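Local coordinates for MlnE (Bacillus amyloliquefaciens subsp. plantarum, PDB 5D2E), which holds, in this part of a polyketide synthase of the macrolactin assembly line, a B-type ketoreductase that binds NADP and probably reduces ketones of the growing chain, at residues Tyr287-Glu291 against Lys316-Leu320; Ala294-Lys300 against Leu320-Glu326; Glu353-His359 against Glu398-Val404. All coordinates share one frame; numbering follows the deposited sequence.

How the interactions relate
All three contacts belong to the NADP-binding ketoreductase fold. Interactions 1 and 2 join the same two helices, 284-296 and 311-321, and share Leu320: interaction 1 lies along the helix flanks, and interaction 2 takes over where the helices end and the chain turns into strands 300-304 and 326-329. Both are only partly buried. Interaction 1 relies on a lysine over a tyrosine ring and on methyl groups; interaction 2 adds a Schellman motif at Gly324, a bound water and one strand bond. Interaction 3 is largely buried, and there strands 356-359 and 402-408 pair through a ladder of backbone bonds. It touches interaction 1 through Phe289 and Leu358, but not interaction 2.

Interaction 1 (Tyr287-Glu291 against Lys316-Leu320); sequences YLFAE and KLSAL
The side chain of Lys316 climbs over one face of the Tyr287 ring and runs aslant to it. Its CG stands 3.8 Å from the ring centroid in a CH-pi contact, displaced toward the rim. With bends at chi3 and chi4, the chain carries NZ on over the same ring, 4.7 Å from the centroid and 24° off the normal, a cation-pi contact. The ring reaches helix 311-321 because chi1 of Tyr287 (-175°) swings CG away from its own backbone N. Its far end comes against Ala319, with OH 3.2 Å from Ala319 CB, while CE1 lies 3.9 Å from Leu320 CG. Leu320 then forks beside helix 284-296: CD1 sits 4.1 Å from Ala290 CB, and CD2 rests on the backbone, 3.7 Å from Ala290 C. The two short helical segments run nearly parallel, 23° apart with axes 10.8 Å from each other, and close in from Tyr287-Lys316 toward Glu291-Leu320. Helix 284-296 starts at the NADP-binding residues Gly284 and Leu285. Ala290 and Leu320 also pack on Leu303 of strand 300-304, and Leu320 on Ala327 of strand 326-329, so the two helices pack against these parallel strands.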
loop_
_atom_site.group_PDB
_atom_site.type_symbol
_atom_site.label_atom_id
_atom_site.label_comp_id
_atom_site.label_asym_id
_atom_site.label_seq_id
_atom_site.Cartn_x
_atom_site.Cartn_y
_atom_site.Cartn_z
ATOM N N TYR A 287 5.713 -16.441 -12.975
ATOM C CA TYR A 287 5.953 -17.706 -13.644
ATOM C C TYR A 287 5.896 -18.886 -12.685
ATOM O O TYR A 287 5.386 -19.907 -13.049
ATOM C CB TYR A 287 7.293 -17.659 -14.466
ATOM C CG TYR A 287 7.443 -18.945 -15.253
ATOM C CD1 TYR A 287 6.610 -19.213 -16.303
ATOM C CD2 TYR A 287 8.326 -19.945 -14.845
ATOM C CE1 TYR A 287 6.676 -20.427 -17.006
ATOM C CE2 TYR A 287 8.399 -21.170 -15.531
ATOM C CZ TYR A 287 7.563 -21.392 -16.606
ATOM O OH TYR A 287 7.600 -22.570 -17.323
ATOM N N LEU A 288 6.354 -18.726 -11.445
ATOM C CA LEU A 288 6.335 -19.752 -10.446
ATOM C C LEU A 288 4.864 -20.109 -10.167
ATOM O O LEU A 288 4.514 -21.265 -10.146
ATOM C CB LEU A 288 6.972 -19.250 -9.173
ATOM C CG LEU A 288 7.008 -20.213 -7.998
ATOM C CD1 LEU A 288 8.126 -21.190 -8.318
ATOM C CD2 LEU A 288 7.275 -19.613 -6.631
ATOM N N PHE A 289 4.009 -19.112 -10.017
ATOM C CA PHE A 289 2.557 -19.361 -9.954
ATOM C C PHE A 289 1.928 -19.913 -11.248
ATOM O O PHE A 289 1.000 -20.755 -11.196
ATOM C CB PHE A 289 1.788 -18.120 -9.418
ATOM C CG PHE A 289 1.938 -17.983 -7.939
ATOM C CD1 PHE A 289 3.056 -17.393 -7.382
ATOM C CD2 PHE A 289 0.994 -18.533 -7.093
ATOM C CE1 PHE A 289 3.226 -17.314 -5.995
ATOM C CE2 PHE A 289 1.151 -18.429 -5.729
ATOM C CZ PHE A 289 2.273 -17.849 -5.176
ATOM N N ALA A 290 2.405 -19.513 -12.406
ATOM C CA ALA A 290 1.803 -20.084 -13.631
ATOM C C ALA A 290 2.036 -21.618 -13.671
ATOM O O ALA A 290 1.115 -22.374 -13.960
ATOM C CB ALA A 290 2.331 -19.434 -14.895
ATOM N N GLU A 291 3.227 -22.064 -13.323
ATOM C CA GLU A 291 3.498 -23.505 -13.323
ATOM C C GLU A 291 2.633 -24.193 -12.260
ATOM O O GLU A 291 2.097 -25.272 -12.484
ATOM C CB GLU A 291 4.934 -23.849 -12.955
ATOM C CG GLU A 291 6.031 -23.370 -13.859
ATOM C CD GLU A 291 7.385 -23.883 -13.360
ATOM O OE1 GLU A 291 7.777 -23.650 -12.166
ATOM O OE2 GLU A 291 8.033 -24.526 -14.192
ATOM N N LYS A 316 8.987 -20.505 -21.837
ATOM C CA LYS A 316 8.076 -20.569 -20.714
ATOM C C LYS A 316 6.723 -21.087 -21.163
ATOM O O LYS A 316 6.113 -21.918 -20.497
ATOM C CB LYS A 316 7.972 -19.180 -20.038
ATOM C CG LYS A 316 9.133 -18.867 -19.108
ATOM C CD LYS A 316 8.962 -17.444 -18.550
ATOM C CE LYS A 316 10.272 -16.721 -18.358
ATOM N NZ LYS A 316 10.968 -17.296 -17.234
ATOM N N LEU A 317 6.231 -20.573 -22.279
ATOM C CA LEU A 317 4.982 -20.999 -22.771
ATOM C C LEU A 317 5.027 -22.518 -23.100
ATOM O O LEU A 317 4.078 -23.292 -22.768
ATOM C CB LEU A 317 4.591 -20.187 -24.002
ATOM C CG LEU A 317 4.442 -18.685 -23.812
ATOM C CD1 LEU A 317 4.031 -18.072 -25.137
ATOM C CD2 LEU A 317 3.378 -18.429 -22.717
ATOM N N SER A 318 6.141 -22.959 -23.677
ATOM C CA SER A 318 6.288 -24.373 -24.001
ATOM C C SER A 318 6.255 -25.253 -22.770
ATOM O O SER A 318 5.632 -26.343 -22.794
ATOM C CB SER A 318 7.611 -24.641 -24.755
ATOM O OG SER A 318 7.544 -23.954 -25.988
ATOM N N ALA A 319 6.940 -24.821 -21.720
ATOM C CA ALA A 319 7.030 -25.587 -20.485
ATOM C C ALA A 319 5.634 -25.677 -19.880
ATOM O O ALA A 319 5.299 -26.673 -19.294
ATOM C CB ALA A 319 7.965 -24.952 -19.484
ATOM N N LEU A 320 4.837 -24.632 -20.052
ATOM C CA LEU A 320 3.492 -24.617 -19.499
ATOM C C LEU A 320 2.591 -25.529 -20.317
ATOM O O LEU A 320 1.770 -26.241 -19.741
ATOM C CB LEU A 320 2.896 -23.208 -19.478
ATOM C CG LEU A 320 3.534 -22.312 -18.422
ATOM C CD1 LEU A 320 3.030 -20.903 -18.605
ATOM C CD2 LEU A 320 3.243 -22.774 -17.006
#

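Interaction 2 (Ala294-Lys300 against Leu320-Glu326)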
loop_
_atom_site.group_PDB
_atom_site.type_symbol
_atom_site.label_atom_id
_atom_site.label_comp_id
_atom_site.label_asym_id
_atom_site.label_seq_id
_atom_site.Cartn_x
_atom_site.Cartn_y
_atom_site.Cartn_z
ATOM N N ALA A 294 -0.899 -24.454 -13.629
ATOM C CA ALA A 294 -0.907 -25.453 -14.711
ATOM C C ALA A 294 -0.902 -26.890 -14.175
ATOM O O ALA A 294 -1.515 -27.756 -14.770
ATOM C CB ALA A 294 0.284 -25.230 -15.617
ATOM N N LYS A 295 -0.276 -27.124 -13.022
ATOM C CA LYS A 295 -0.285 -28.414 -12.434
ATOM C C LYS A 295 -1.586 -28.788 -11.729
ATOM O O LYS A 295 -1.853 -29.953 -11.535
ATOM C CB LYS A 295 0.850 -28.501 -11.482
ATOM C CG LYS A 295 2.163 -28.410 -12.204
ATOM C CD LYS A 295 3.259 -28.569 -11.177
ATOM C CE LYS A 295 4.544 -28.020 -11.715
ATOM N NZ LYS A 295 5.502 -28.105 -10.606
ATOM N N GLN A 296 -2.414 -27.817 -11.388
ATOM C CA GLN A 296 -3.680 -28.114 -10.719
ATOM C C GLN A 296 -4.749 -28.591 -11.674
ATOM O O GLN A 296 -5.646 -29.294 -11.284
ATOM C CB GLN A 296 -4.209 -26.861 -9.980
ATOM C CG GLN A 296 -3.480 -26.582 -8.681
ATOM C CD GLN A 296 -4.123 -25.439 -7.838
ATOM O OE1 GLN A 296 -4.940 -24.654 -8.319
ATOM N NE2 GLN A 296 -3.739 -25.364 -6.577
ATOM N N ALA A 297 -4.711 -28.176 -12.918
ATOM C CA ALA A 297 -5.800 -28.491 -13.799
ATOM C C ALA A 297 -5.399 -28.066 -15.165
ATOM O O ALA A 297 -4.434 -27.321 -15.327
ATOM C CB ALA A 297 -7.071 -27.768 -13.367
ATOM N N GLU A 298 -6.132 -28.534 -16.158
ATOM C CA GLU A 298 -5.913 -28.120 -17.526
ATOM C C GLU A 298 -6.545 -26.796 -17.769
ATOM O O GLU A 298 -7.761 -26.683 -18.049
ATOM C CB GLU A 298 -6.444 -29.155 -18.521
ATOM C CG GLU A 298 -5.641 -30.451 -18.496
ATOM C CD GLU A 298 -6.254 -31.539 -19.397
ATOM O OE1 GLU A 298 -7.240 -31.258 -20.130
ATOM O OE2 GLU A 298 -5.735 -32.673 -19.367
ATOM N N VAL A 299 -5.721 -25.759 -17.639
ATOM C CA VAL A 299 -6.206 -24.406 -17.780
ATOM C C VAL A 299 -5.710 -23.701 -18.987
ATOM O O VAL A 299 -4.862 -24.219 -19.721
ATOM C CB VAL A 299 -5.818 -23.571 -16.547
ATOM C CG1 VAL A 299 -6.429 -24.193 -15.307
ATOM C CG2 VAL A 299 -4.313 -23.475 -16.339
ATOM N N LYS A 300 -6.267 -22.514 -19.203
ATOM C CA LYS A 300 -5.760 -21.543 -20.147
ATOM C C LYS A 300 -5.099 -20.375 -19.397
ATOM O O LYS A 300 -5.752 -19.754 -18.550
ATOM C CB LYS A 300 -6.897 -20.958 -20.968
ATOM C CG LYS A 300 -7.867 -22.067 -21.406
ATOM C CD LYS A 300 -7.660 -22.445 -22.838
ATOM C CE LYS A 300 -9.012 -22.877 -23.428
ATOM N NZ LYS A 300 -9.415 -24.098 -22.690
ATOM N N LEU A 320 4.837 -24.632 -20.052
ATOM C CA LEU A 320 3.492 -24.617 -19.499
ATOM C C LEU A 320 2.591 -25.529 -20.317
ATOM O O LEU A 320 1.770 -26.241 -19.741
ATOM C CB LEU A 320 2.896 -23.208 -19.478
ATOM C CG LEU A 320 3.534 -22.312 -18.422
ATOM C CD1 LEU A 320 3.030 -20.903 -18.605
ATOM C CD2 LEU A 320 3.243 -22.774 -17.006
ATOM N N GLU A 321 2.713 -25.479 -21.636
ATOM C CA GLU A 321 1.910 -26.355 -22.494
ATOM C C GLU A 321 2.324 -27.795 -22.250
ATOM O O GLU A 321 1.470 -28.682 -22.299
ATOM C CB GLU A 321 1.987 -25.965 -23.963
ATOM C CG GLU A 321 1.523 -24.569 -24.163
ATOM C CD GLU A 321 0.863 -24.249 -25.506
ATOM O OE1 GLU A 321 1.436 -24.642 -26.538
ATOM O OE2 GLU A 321 -0.194 -23.514 -25.525
ATOM N N ASN A 322 3.568 -28.058 -21.858
ATOM C CA ASN A 322 3.885 -29.423 -21.525
ATOM C C ASN A 322 3.177 -29.883 -20.293
ATOM O O ASN A 322 3.101 -31.071 -20.086
ATOM C CB ASN A 322 5.373 -29.704 -21.347
ATOM C CG ASN A 322 6.158 -29.539 -22.629
ATOM O OD1 ASN A 322 5.616 -29.373 -23.747
ATOM N ND2 ASN A 322 7.430 -29.479 -22.462
ATOM N N LEU A 323 2.726 -28.978 -19.431
ATOM C CA LEU A 323 2.035 -29.386 -18.199
ATOM C C LEU A 323 0.502 -29.518 -18.406
ATOM O O LEU A 323 -0.259 -29.747 -17.461
ATOM C CB LEU A 323 2.331 -28.382 -17.058
ATOM C CG LEU A 323 3.748 -28.302 -16.506
ATOM C CD1 LEU A 323 3.977 -27.012 -15.774
ATOM C CD2 LEU A 323 4.142 -29.458 -15.639
ATOM N N GLY A 324 0.029 -29.311 -19.613
ATOM C CA GLY A 324 -1.364 -29.478 -19.855
ATOM C C GLY A 324 -2.051 -28.197 -20.186
ATOM O O GLY A 324 -3.163 -28.244 -20.658
ATOM N N ALA A 325 -1.402 -27.044 -19.976
ATOM C CA ALA A 325 -2.078 -25.785 -20.198
ATOM C C ALA A 325 -2.072 -25.379 -21.635
ATOM O O ALA A 325 -1.273 -25.839 -22.437
ATOM C CB ALA A 325 -1.437 -24.683 -19.378
ATOM N N GLU A 326 -2.947 -24.456 -21.949
ATOM C CA GLU A 326 -2.793 -23.659 -23.127
ATOM C C GLU A 326 -2.273 -22.280 -22.600
ATOM O O GLU A 326 -2.774 -21.795 -21.598
ATOM C CB GLU A 326 -4.147 -23.561 -23.750
ATOM C CG GLU A 326 -4.204 -22.807 -25.037
ATOM C CD GLU A 326 -5.594 -22.946 -25.683
ATOM O OE1 GLU A 326 -6.358 -23.873 -25.346
ATOM O OE2 GLU A 326 -5.909 -22.126 -26.545
HETATM O O HOH W 1 -5.511 -26.635 -21.014
#
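Positive phi at Gly324 (113°) turns the chain out of helix 311-321, and chi1 of Leu323 (-68°) lays its side chain against Ala294 and Lys295. The helix end is a Schellman motif, leading into a parallel strand pair of the Rossmann-type ketoreductase fold. Leu320 O accepts two backbone bonds there, from Leu323 N and from Ala325 N, which reach it from opposite faces of its carbonyl plane. Gly324, without a side chain, fits the backbone angles of this turn. Ala294 fills the angle between the helix ends, its CB 4.0 Å from Leu323 CB and 4.2 Å from Ala325 CB, with Leu320 CD2 also against it. Farther out, Lys295 crosses Leu323 at a slant, CG to CD2 4.1 Å. Beyond the turn the chains come together as strands, and Glu326 N donates to Val299 O at 2.9 Å. Lys300 and Glu326 leave the same face of the sheet, next to Phe351 of helix 337-351, and their side chains cross at an angle. Glu326 OE1 lies against the methylene part of the bent Lys300 chain, 3.2 Å from Lys300 CD, whereas NZ remains too far from that oxygen for a salt bridge. Val299 O has a second donor: one water gives a hydrogen bond to it at 2.8 Å and another to Gly324 O, bridging the two chains just before their strands pair.

Interaction 3 (Glu353-His359 against Glu398-Val404); sequences ELNGILH and EPLDFFV
Water 2 is gripped from three residues at the mouth of the strand pair: it donates to Pro399 O at 2.6 Å and to Asp401 OD2, and weakly accepts from Asn355 ND2. The same ND2 gives a nearly straight bond (168°) to Glu353 OE2 at 2.9 Å, meeting the oxygen from above its carboxylate plane, and Asn355 OD1 accepts from Val275 N, so both ends of the amide are fixed. Pro399 centres an inverse gamma turn that leads to Asp401, whose N binds Asn355 O. From there a parallel ladder follows: Ile357 N to Phe402 O, Val404 N to Ile357 O (2.8 Å), and His359 N to Val404 O. Phe402 takes chi1 61°, between its backbone N and carbonyl carbon, which turns the ring back over strand 356-359; Gly356 CA sits 3.9 Å from its centroid in a CH-pi contact. Leu358 CD2 packs on Val404 CB (3.7 Å) on that face, while Ile357 CD1 meets Phe403 CD2 at 4.0 Å on the other. His359 ND1 is hydrogen-bonded to Thr279 OG1, and its side chain lies near the NADP-binding residues Ile334 and Lys384. Such parallel pairing of central strands leading to the cofactor is characteristic of the Rossmann-type short-chain dehydrogenase fold of ketoreductases.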
loop_
_atom_site.group_PDB
_atom_site.type_symbol
_atom_site.label_atom_id
_atom_site.label_comp_id
_atom_site.label_asym_id
_atom_site.label_seq_id
_atom_site.Cartn_x
_atom_site.Cartn_y
_atom_site.Cartn_z
ATOM N N GLU A 353 -14.175 -16.002 -21.804
ATOM C CA GLU A 353 -14.267 -15.318 -20.490
ATOM C C GLU A 353 -12.971 -15.392 -19.682
ATOM O O GLU A 353 -12.034 -16.112 -20.046
ATOM C CB GLU A 353 -15.381 -15.941 -19.632
ATOM C CG GLU A 353 -15.108 -17.374 -19.215
ATOM C CD GLU A 353 -16.319 -17.949 -18.517
ATOM O OE1 GLU A 353 -17.453 -17.491 -18.837
ATOM O OE2 GLU A 353 -16.134 -18.844 -17.659
ATOM N N LEU A 354 -12.965 -14.647 -18.571
ATOM C CA LEU A 354 -11.832 -14.628 -17.614
ATOM C C LEU A 354 -12.349 -15.072 -16.272
ATOM O O LEU A 354 -13.320 -14.564 -15.783
ATOM C CB LEU A 354 -11.232 -13.221 -17.522
ATOM C CG LEU A 354 -10.035 -13.018 -16.602
ATOM C CD1 LEU A 354 -8.834 -13.888 -16.948
ATOM C CD2 LEU A 354 -9.652 -11.561 -16.705
ATOM N N ASN A 355 -11.683 -16.026 -15.658
ATOM C CA ASN A 355 -12.099 -16.548 -14.360
ATOM C C ASN A 355 -11.187 -16.189 -13.234
ATOM O O ASN A 355 -11.483 -16.559 -12.118
ATOM C CB ASN A 355 -12.135 -18.073 -14.394
ATOM C CG ASN A 355 -12.957 -18.600 -15.559
ATOM O OD1 ASN A 355 -12.422 -19.270 -16.446
ATOM N ND2 ASN A 355 -14.231 -18.200 -15.627
ATOM N N GLY A 356 -10.044 -15.548 -13.482
ATOM C CA GLY A 356 -9.167 -15.231 -12.336
ATOM C C GLY A 356 -7.999 -14.351 -12.740
ATOM O O GLY A 356 -7.546 -14.487 -13.885
ATOM N N ILE A 357 -7.530 -13.486 -11.810
ATOM C CA ILE A 357 -6.375 -12.605 -12.029
ATOM C C ILE A 357 -5.417 -12.774 -10.830
ATOM O O ILE A 357 -5.859 -12.639 -9.654
ATOM C CB ILE A 357 -6.766 -11.151 -12.165
ATOM C CG1 ILE A 357 -7.662 -10.986 -13.345
ATOM C CG2 ILE A 357 -5.530 -10.212 -12.250
ATOM C CD1 ILE A 357 -8.134 -9.580 -13.559
ATOM N N LEU A 358 -4.121 -12.984 -11.140
ATOM C CA LEU A 358 -3.023 -12.872 -10.192
ATOM C C LEU A 358 -2.227 -11.688 -10.682
ATOM O O LEU A 358 -1.761 -11.656 -11.831
ATOM C CB LEU A 358 -2.109 -14.086 -10.179
ATOM C CG LEU A 358 -2.637 -15.426 -9.737
ATOM C CD1 LEU A 358 -1.514 -16.447 -9.734
ATOM C CD2 LEU A 358 -3.233 -15.380 -8.321
ATOM N N HIS A 359 -2.149 -10.662 -9.841
ATOM C CA HIS A 359 -1.500 -9.389 -10.259
ATOM C C HIS A 359 -0.138 -9.313 -9.656
ATOM O O HIS A 359 0.012 -8.943 -8.501
ATOM C CB HIS A 359 -2.401 -8.221 -9.869
ATOM C CG HIS A 359 -1.876 -6.863 -10.213
ATOM N ND1 HIS A 359 -1.198 -6.571 -11.369
ATOM C CD2 HIS A 359 -1.930 -5.702 -9.508
ATOM C CE1 HIS A 359 -0.907 -5.279 -11.392
ATOM N NE2 HIS A 359 -1.346 -4.741 -10.265
ATOM N N GLU A 398 -16.520 -9.479 -15.588
ATOM C CA GLU A 398 -16.092 -10.849 -15.753
ATOM C C GLU A 398 -16.392 -11.679 -14.516
ATOM O O GLU A 398 -16.373 -11.169 -13.368
ATOM C CB GLU A 398 -14.616 -10.919 -16.173
ATOM C CG GLU A 398 -14.356 -10.296 -17.545
ATOM C CD GLU A 398 -15.170 -10.966 -18.659
ATOM O OE1 GLU A 398 -15.118 -12.202 -18.729
ATOM O OE2 GLU A 398 -15.869 -10.262 -19.417
ATOM N N PRO A 399 -16.719 -12.968 -14.731
ATOM C CA PRO A 399 -17.106 -13.854 -13.624
ATOM C C PRO A 399 -15.831 -14.357 -12.894
ATOM O O PRO A 399 -15.456 -15.554 -12.991
ATOM C CB PRO A 399 -17.833 -15.006 -14.360
ATOM C CG PRO A 399 -17.017 -15.123 -15.666
ATOM C CD PRO A 399 -16.727 -13.686 -16.038
ATOM N N LEU A 400 -15.130 -13.444 -12.213
ATOM C CA LEU A 400 -13.865 -13.831 -11.611
ATOM C C LEU A 400 -14.161 -14.666 -10.385
ATOM O O LEU A 400 -14.963 -14.304 -9.524
ATOM C CB LEU A 400 -13.006 -12.606 -11.212
ATOM C CG LEU A 400 -12.678 -11.595 -12.296
ATOM C CD1 LEU A 400 -11.805 -10.436 -11.769
ATOM C CD2 LEU A 400 -11.960 -12.250 -13.476
ATOM N N ASP A 401 -13.453 -15.751 -10.264
ATOM C CA ASP A 401 -13.398 -16.509 -9.036
ATOM C C ASP A 401 -12.427 -15.891 -8.046
ATOM O O ASP A 401 -12.548 -16.122 -6.837
ATOM C CB ASP A 401 -12.980 -17.949 -9.328
ATOM C CG ASP A 401 -14.093 -18.718 -10.090
ATOM O OD1 ASP A 401 -15.239 -18.594 -9.654
ATOM O OD2 ASP A 401 -13.874 -19.373 -11.135
ATOM N N PHE A 402 -11.400 -15.201 -8.561
ATOM C CA PHE A 402 -10.391 -14.580 -7.682
ATOM C C PHE A 402 -9.687 -13.423 -8.368
ATOM O O PHE A 402 -9.648 -13.313 -9.644
ATOM C CB PHE A 402 -9.383 -15.586 -7.074
ATOM C CG PHE A 402 -8.572 -16.315 -8.100
ATOM C CD1 PHE A 402 -7.495 -15.685 -8.708
ATOM C CD2 PHE A 402 -8.957 -17.581 -8.540
ATOM C CE1 PHE A 402 -6.739 -16.305 -9.657
ATOM C CE2 PHE A 402 -8.201 -18.224 -9.524
ATOM C CZ PHE A 402 -7.107 -17.577 -10.095
ATOM N N PHE A 403 -9.303 -12.468 -7.525
ATOM C CA PHE A 403 -8.517 -11.273 -7.934
ATOM C C PHE A 403 -7.519 -11.144 -6.806
ATOM O O PHE A 403 -7.896 -10.760 -5.688
ATOM C CB PHE A 403 -9.449 -10.044 -8.042
ATOM C CG PHE A 403 -8.789 -8.782 -8.582
ATOM C CD1 PHE A 403 -7.999 -8.004 -7.772
ATOM C CD2 PHE A 403 -9.021 -8.343 -9.871
ATOM C CE1 PHE A 403 -7.430 -6.836 -8.252
ATOM C CE2 PHE A 403 -8.477 -7.159 -10.354
ATOM C CZ PHE A 403 -7.692 -6.393 -9.540
ATOM N N VAL A 404 -6.269 -11.529 -7.066
ATOM C CA VAL A 404 -5.249 -11.627 -6.041
ATOM C C VAL A 404 -4.100 -10.695 -6.370
ATOM O O VAL A 404 -3.568 -10.740 -7.461
ATOM C CB VAL A 404 -4.697 -13.055 -5.833
ATOM C CG1 VAL A 404 -3.651 -13.071 -4.721
ATOM C CG2 VAL A 404 -5.834 -14.051 -5.509
HETATM O O HOH W 2 -15.692 -18.168 -12.815
#